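Local coordinates for similarities with probable monooxygenase (Photorhabdus luminescens, PDB 4HB9), which binds flavin-adenine dinucleotide and probably acts as an FAD-dependent monooxygenase of the aromatic ring hydroxylase type, at residues F50-Q53 with A54-C58; N63-A66 with F67-A70. All coordinates share one frame; numbering follows the deposited sequence.

Contact 1 of 2, residues F50-Q53 with A54-C58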
# COMPACT_ATOMS: atom_id res chain seq x y z
N PHE A 50 -0.07 -1.50 13.81
CA PHE A 50 0.91 -0.45 13.55
C PHE A 50 0.26 0.72 12.82
O PHE A 50 0.44 1.87 13.22
CB PHE A 50 2.12 -0.97 12.76
CG PHE A 50 2.91 -2.03 13.49
CD1 PHE A 50 3.81 -1.67 14.50
CD2 PHE A 50 2.78 -3.37 13.16
CE1 PHE A 50 4.54 -2.64 15.18
CE2 PHE A 50 3.51 -4.35 13.85
CZ PHE A 50 4.39 -3.97 14.85
N GLY A 51 -0.53 0.41 11.79
CA GLY A 51 -1.29 1.40 11.07
C GLY A 51 -2.30 2.12 11.93
O GLY A 51 -2.44 3.35 11.84
N LYS A 52 -2.99 1.36 12.79
CA LYS A 52 -4.00 1.90 13.67
C LYS A 52 -3.39 2.89 14.66
O LYS A 52 -3.91 3.98 14.85
CB LYS A 52 -4.73 0.77 14.42
CG LYS A 52 -5.91 1.26 15.25
CD LYS A 52 -6.60 0.14 16.01
CE LYS A 52 -7.61 0.67 17.03
NZ LYS A 52 -6.97 1.49 18.11
N GLN A 53 -2.28 2.51 15.27
CA GLN A 53 -1.60 3.40 16.22
C GLN A 53 -1.11 4.68 15.54
O GLN A 53 -1.25 5.81 16.08
CB GLN A 53 -0.44 2.65 16.89
CG GLN A 53 0.22 3.46 17.99
CD GLN A 53 1.52 2.83 18.48
OE1 GLN A 53 2.27 2.21 17.70
NE2 GLN A 53 1.83 3.06 19.74
N ALA A 54 -0.53 4.52 14.35
CA ALA A 54 -0.04 5.67 13.59
C ALA A 54 -1.17 6.66 13.32
O ALA A 54 -1.06 7.86 13.55
CB ALA A 54 0.60 5.24 12.29
N LEU A 55 -2.31 6.14 12.87
CA LEU A 55 -3.45 7.00 12.58
C LEU A 55 -3.97 7.67 13.84
O LEU A 55 -4.32 8.85 13.83
CB LEU A 55 -4.55 6.19 11.89
CG LEU A 55 -4.18 5.74 10.48
CD1 LEU A 55 -5.13 4.63 10.02
CD2 LEU A 55 -4.21 6.86 9.45
N GLN A 56 -4.08 6.92 14.93
CA GLN A 56 -4.69 7.48 16.14
C GLN A 56 -3.77 8.55 16.75
O GLN A 56 -4.27 9.55 17.27
CB GLN A 56 -5.00 6.38 17.15
CG GLN A 56 -5.85 6.83 18.32
CD GLN A 56 -6.32 5.67 19.18
OE1 GLN A 56 -5.83 4.55 19.05
NE2 GLN A 56 -7.30 5.93 20.04
N GLU A 57 -2.46 8.33 16.67
CA GLU A 57 -1.48 9.26 17.24
C GLU A 57 -1.17 10.48 16.34
O GLU A 57 -0.72 11.51 16.83
CB GLU A 57 -0.19 8.49 17.65
CG GLU A 57 -0.48 7.43 18.72
CD GLU A 57 0.73 6.90 19.48
OE1 GLU A 57 1.89 7.25 19.15
OE2 GLU A 57 0.51 6.10 20.42
N CYS A 58 -1.42 10.38 15.04
CA CYS A 58 -1.11 11.51 14.15
C CYS A 58 -2.31 12.35 13.75
O CYS A 58 -2.17 13.57 13.55
CB CYS A 58 -0.44 11.02 12.87
SG CYS A 58 1.22 10.40 13.16

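Contact 2 of 2, residues N63-A66 with F67-A70. With EDO (1,2-ethanediol), chain K.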
# COMPACT_ATOMS: atom_id res chain seq x y z
N ASN A 63 -10.68 13.53 12.27
CA ASN A 63 -10.27 12.55 11.25
C ASN A 63 -10.28 11.13 11.83
O ASN A 63 -10.77 10.19 11.17
CB ASN A 63 -8.88 12.84 10.68
CG ASN A 63 -8.74 14.23 10.12
OD1 ASN A 63 -9.03 15.21 10.80
ND2 ASN A 63 -8.27 14.33 8.89
N TRP A 64 -9.78 10.97 13.04
CA TRP A 64 -9.74 9.66 13.67
C TRP A 64 -11.16 9.11 13.84
O TRP A 64 -11.46 7.96 13.48
CB TRP A 64 -9.00 9.71 15.02
CG TRP A 64 -9.14 8.46 15.79
CD1 TRP A 64 -9.83 8.29 16.96
CD2 TRP A 64 -8.62 7.19 15.45
NE1 TRP A 64 -9.75 6.99 17.36
CE2 TRP A 64 -9.03 6.29 16.44
CE3 TRP A 64 -7.84 6.73 14.39
CZ2 TRP A 64 -8.66 4.96 16.41
CZ3 TRP A 64 -7.51 5.41 14.36
CH2 TRP A 64 -7.91 4.54 15.36
N LEU A 65 -12.08 9.94 14.31
CA LEU A 65 -13.47 9.47 14.45
C LEU A 65 -14.08 9.08 13.10
O LEU A 65 -14.84 8.10 13.02
CB LEU A 65 -14.35 10.51 15.14
CG LEU A 65 -14.10 10.80 16.61
CD1 LEU A 65 -15.15 11.77 17.13
CD2 LEU A 65 -14.10 9.55 17.47
N ALA A 66 -13.75 9.82 12.04
CA ALA A 66 -14.24 9.48 10.69
C ALA A 66 -13.70 8.12 10.20
O ALA A 66 -14.41 7.33 9.57
CB ALA A 66 -13.91 10.57 9.69
N PHE A 67 -12.44 7.86 10.53
CA PHE A 67 -11.83 6.57 10.28
C PHE A 67 -12.54 5.43 11.00
O PHE A 67 -12.84 4.41 10.38
CB PHE A 67 -10.34 6.56 10.67
CG PHE A 67 -9.70 5.22 10.52
CD1 PHE A 67 -9.35 4.75 9.26
CD2 PHE A 67 -9.47 4.41 11.62
CE1 PHE A 67 -8.79 3.51 9.10
CE2 PHE A 67 -8.90 3.16 11.47
CZ PHE A 67 -8.56 2.70 10.22
N GLU A 68 -12.82 5.61 12.29
CA GLU A 68 -13.52 4.59 13.06
C GLU A 68 -14.90 4.33 12.44
O GLU A 68 -15.31 3.18 12.33
CB GLU A 68 -13.68 5.02 14.52
CG GLU A 68 -12.38 4.99 15.29
CD GLU A 68 -12.53 5.32 16.74
OE1 GLU A 68 -13.12 6.37 17.08
OE2 GLU A 68 -12.01 4.55 17.55
N GLU A 69 -15.58 5.39 12.04
CA GLU A 69 -16.90 5.32 11.42
C GLU A 69 -16.89 4.58 10.07
O GLU A 69 -17.80 3.80 9.77
CB GLU A 69 -17.46 6.73 11.26
CG GLU A 69 -18.78 6.87 10.52
CD GLU A 69 -19.96 6.20 11.20
OE1 GLU A 69 -19.92 5.99 12.43
OE2 GLU A 69 -20.95 5.90 10.48
N ALA A 70 -15.86 4.82 9.25
CA ALA A 70 -15.82 4.25 7.90
C ALA A 70 -15.30 2.81 7.86
O ALA A 70 -15.68 2.05 6.97
CB ALA A 70 -14.98 5.13 6.98
C1 EDO K . -14.11 -0.27 13.34
O1 EDO K . -14.29 1.11 13.66
C2 EDO K . -15.37 -0.94 12.81
O2 EDO K . -16.59 -0.41 13.36

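Contact 1 of 2, residues F50-Q53 with A54-C58
Phe50 accepts the amide N-H of Ala54 on its carbonyl oxygen, with O and N 3.0 Å apart, the first of four such i to i+4 bonds between 50-53 and 54-57, continued by Cys58 N to Ala54 O. The phenyl ring of Phe50 turns outward, where it makes a cation-pi contact with Arg336. Gly51 receives the N-H of Leu55, and the side chain of Leu55 folds back over the same carbonyl, its CG 3.3 Å from Gly51 O. Lys52 and Gln56 run side by side in the same direction; the lysine is extended as far as CE and then bends (chi4 -63°), which brings NZ to 3.4 Å from Gln56 OE1. Gln53 O takes the N-H of Glu57 at an O to N distance of 2.9 Å. Their side chains make at most a weak bond, Gln53 NE2 to Glu57 OE2 at 3.4 Å, which is doubtful because the glutamate is modelled in two positions. Ala54 and Glu57 also touch helix 330-349, whose Asn332, an FAD-binding residue, lies close to Gly51. The arrangement is that of a regular amphipathic alpha-helix, here laid beside the flavin-binding core.

Contact 2 of 2, residues N63-A66 with F67-A70
About two turns of the amphipathic helix 61-70 are held here by i to i+4 backbone bonds and by side chains gathered around the indole of Trp64. Glu68 supplies the main partner: its CG sits over one face of the indole, 4.1 Å from the centroid of the five-membered ring, in a CH-pi contact. CG stands 3.7 Å above the indole plane, toward the rim; from there the extended acid chain (chi1 -71°) carries CD to 3.3 Å from Trp64 NE1, with carboxylate and indole planes 37° apart. OE1 of the same carboxylate meets Leu65 CD2 at 3.4 Å. Farther along the indole, CZ3 of Trp64 approaches Phe67 CD2 at 3.5 Å. These two rings lie near parallel, at 27°, but are slid apart with little overlap. The backbone bond from Glu68 N to Trp64 O (3.0 Å) fixes the i to i+4 spacing that sets Glu68 against the indole. Phe67 faces inward against Leu107 and Ile109 of strand 106-110 and Leu114 of helix 111-119, while Asn63 ND2 ties the helix to the carbonyl oxygens of Ile117 and Lys120. Near the helix's C-terminal end, Glu68 O accepts a 2.7 Å hydrogen bond from O1 of an ethanediol, probably a crystallisation additive.

Both contacts are local, each within one of two successive helices, and both have a buried side and a solvent-exposed one. Contact 1 lies nearer the flavin, its Gly51 about 8 Å from the bound FAD, against about 11 Å from the side chain of Phe67 in contact 2, each to the nearest atoms. Loose polar approaches mark the outer side of 50-58, while at 63-70 an acid chain lies over an indole, with a second aromatic ring slid alongside. The two helices meet directly, with Trp64 CZ3 3.9 Å from Leu55 CB and Phe67 CE1 3.9 Å from Leu55 CD1. Beyond this shared interface they part: contact 1 packs on helix 330-349, contact 2 on helix 111-119 and strand 106-110.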